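Local coordinates for uncharacterized protein (Yersinia pestis, PDB 4RGI) that is of unknown function but belongs to the KTSC domain family and folds as a small alpha-beta sandwich, at residues V9-S12 against R13-S16. Sequence-based numbering, arbitrary orientation.
Sequences VSSS and RILS. With SO4 (sulfate ion), chain B.
A chi1 of 169° turns the S11 hydroxyl away from its own N, over the turn and onto the backbone N atoms of R13 and I14, while a chi1 of 68° on S12 tucks OG between backbone N and carbonyl carbon and brings it to a bound sulfate. S11 OG accepts two N-H groups, R13 N at 3.1 Å in a nearly straight bond (165°) and I14 N at the same length but more bent. It gives its own proton to sulfate O3 (2.7 Å), so three hydrogen bonds grip this one oxygen and fix its rotation. The anion, probably from the crystallisation liquor, is also held by S12 N through O2 (2.8 Å) and by S12 OG through O1 (2.7 Å). S54 OG and G56 N also bond it, at the start of helix 55-63, whose dipole may help to hold the negative charge. Farther back the hairpin-like turn is closed by V9 N, hydrogen-bonded to L15 O (3.0 Å). Between the two closures a water hydrogen-bonded to V9 O, I14 O and S11 N bridges the two halves of the chain. Beside the water bridge, V9 CG2 meets I14 CG2 at 3.9 Å, a small apolar patch continued by M50 and F49 of helix 43-51. The R13 chain kinks at its third torsion and carries NH1 to a salt bridge with D60. Two residues, L15 and S16, pair with the single Q29 of strand 25-30, a classic beta bulge near the start of strand 14-20. The turn thus links strand 7-8, at one side of the antiparallel sheet, to its neighbour 14-20, with V9, S11 and I14 resting on K55 of helix 55-63.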
ATOM      1  N   VAL A   9       8.950   0.647  -5.447  1.00 18.54           N
ATOM      2  CA  VAL A   9       8.922  -0.799  -5.702  1.00 17.52           C
ATOM      3  C   VAL A   9       8.833  -1.060  -7.199  1.00 24.02           C
ATOM      4  O   VAL A   9       8.520  -0.156  -7.975  1.00 20.76           O
ATOM      5  CB  VAL A   9       7.721  -1.492  -5.002  1.00 16.56           C
ATOM      6  CG1 VAL A   9       7.795  -1.334  -3.498  1.00 16.89           C
ATOM      7  CG2 VAL A   9       6.407  -0.941  -5.517  1.00 16.47           C
ATOM      8  N   SER A  10       9.114  -2.295  -7.610  0.51 18.03           N
ATOM      9  CA  SER A  10       8.962  -2.666  -9.011  0.51 19.64           C
ATOM     10  C   SER A  10       7.661  -3.430  -9.187  0.51 19.51           C
ATOM     11  O   SER A  10       7.455  -4.478  -8.573  0.51 20.76           O
ATOM     12  CB  SER A  10      10.149  -3.502  -9.501  0.51 21.58           C
ATOM     13  OG  SER A  10       9.991  -3.837 -10.871  0.51 17.58           O
ATOM     14  N   SER A  11       6.780  -2.890 -10.019  1.00 17.98           N
ATOM     15  CA  SER A  11       5.453  -3.450 -10.211  1.00 15.95           C
ATOM     16  C   SER A  11       4.835  -2.841 -11.450  1.00 19.74           C
ATOM     17  O   SER A  11       5.070  -1.674 -11.745  1.00 22.75           O
ATOM     18  CB  SER A  11       4.554  -3.180  -8.990  1.00 15.57           C
ATOM     19  OG  SER A  11       3.207  -3.496  -9.285  1.00 18.25           O
ATOM     20  N   SER A  12       4.017  -3.612 -12.152  1.00 20.13           N
ATOM     21  CA  SER A  12       3.348  -3.090 -13.332  1.00 23.41           C
ATOM     22  C   SER A  12       2.216  -2.138 -12.938  1.00 29.28           C
ATOM     23  O   SER A  12       1.716  -1.380 -13.766  1.00 30.50           O
ATOM     24  CB  SER A  12       2.814  -4.231 -14.197  1.00 21.46           C
ATOM     25  OG  SER A  12       1.757  -4.932 -13.567  1.00 27.04           O
ATOM     26  N   ARG A  13       1.817  -2.163 -11.672  1.00 21.04           N
ATOM     27  CA  ARG A  13       0.671  -1.362 -11.255  1.00 18.45           C
ATOM     28  C   ARG A  13       0.982  -0.368 -10.152  1.00 18.40           C
ATOM     29  O   ARG A  13       0.280   0.631  -9.991  1.00 19.33           O
ATOM     30  CB  ARG A  13      -0.453  -2.283 -10.806  1.00 20.74           C
ATOM     31  CG  ARG A  13      -0.959  -3.165 -11.929  1.00 27.87           C
ATOM     32  CD  ARG A  13      -1.685  -4.334 -11.388  1.00 23.14           C
ATOM     33  NE  ARG A  13      -2.868  -3.930 -10.630  1.00 22.93           N
ATOM     34  CZ  ARG A  13      -3.615  -4.789  -9.950  1.00 30.50           C
ATOM     35  NH1 ARG A  13      -3.279  -6.069  -9.941  1.00 33.84           N
ATOM     36  NH2 ARG A  13      -4.681  -4.373  -9.268  1.00 29.99           N
ATOM     37  N   ILE A  14       2.031  -0.645  -9.387  1.00 14.87           N
ATOM     38  CA  ILE A  14       2.329   0.148  -8.201  1.00 12.22           C
ATOM     39  C   ILE A  14       3.719   0.756  -8.289  1.00 13.31           C
ATOM     40  O   ILE A  14       4.679   0.082  -8.658  1.00 15.57           O
ATOM     41  CB  ILE A  14       2.187  -0.722  -6.930  1.00 13.57           C
ATOM     42  CG1 ILE A  14       0.721  -1.154  -6.783  1.00  8.81           C
ATOM     43  CG2 ILE A  14       2.675   0.038  -5.683  1.00 14.15           C
ATOM     44  CD1 ILE A  14       0.459  -2.284  -5.775  1.00 11.14           C
ATOM     45  N   LEU A  15       3.825   2.040  -7.964  1.00 13.67           N
ATOM     46  CA  LEU A  15       5.110   2.737  -8.019  1.00 12.14           C
ATOM     47  C   LEU A  15       5.854   2.778  -6.683  1.00 12.58           C
ATOM     48  O   LEU A  15       7.077   2.632  -6.641  1.00 14.85           O
ATOM     49  CB  LEU A  15       4.907   4.165  -8.527  1.00 15.02           C
ATOM     50  CG  LEU A  15       4.460   4.327  -9.980  1.00 23.95           C
ATOM     51  CD1 LEU A  15       4.123   5.775 -10.244  1.00 31.74           C
ATOM     52  CD2 LEU A  15       5.560   3.867 -10.925  1.00 28.96           C
ATOM     53  N   SER A  16       5.124   2.980  -5.588  1.00 12.19           N
ATOM     54  CA  SER A  16       5.746   3.076  -4.273  1.00 11.29           C
ATOM     55  C   SER A  16       4.738   2.786  -3.158  1.00 11.89           C
ATOM     56  O   SER A  16       3.538   2.929  -3.345  1.00 11.33           O
ATOM     57  CB  SER A  16       6.371   4.463  -4.039  1.00 16.61           C
ATOM     58  OG  SER A  16       5.388   5.491  -4.072  1.00 19.59           O
TER
HETATM   59  S   SO4 B 101       2.843  -6.734 -10.692  1.00 27.77           S
HETATM   60  O1  SO4 B 101       1.603  -6.156 -11.166  1.00 31.61           O
HETATM   61  O2  SO4 B 101       3.910  -6.313 -11.591  1.00 20.21           O
HETATM   62  O3  SO4 B 101       3.083  -6.228  -9.344  1.00 24.79           O
HETATM   63  O4  SO4 B 101       2.753  -8.203 -10.678  1.00 22.79           O
HETATM   64  O   HOH W   1       6.979   0.046 -10.044  1.00 21.41           O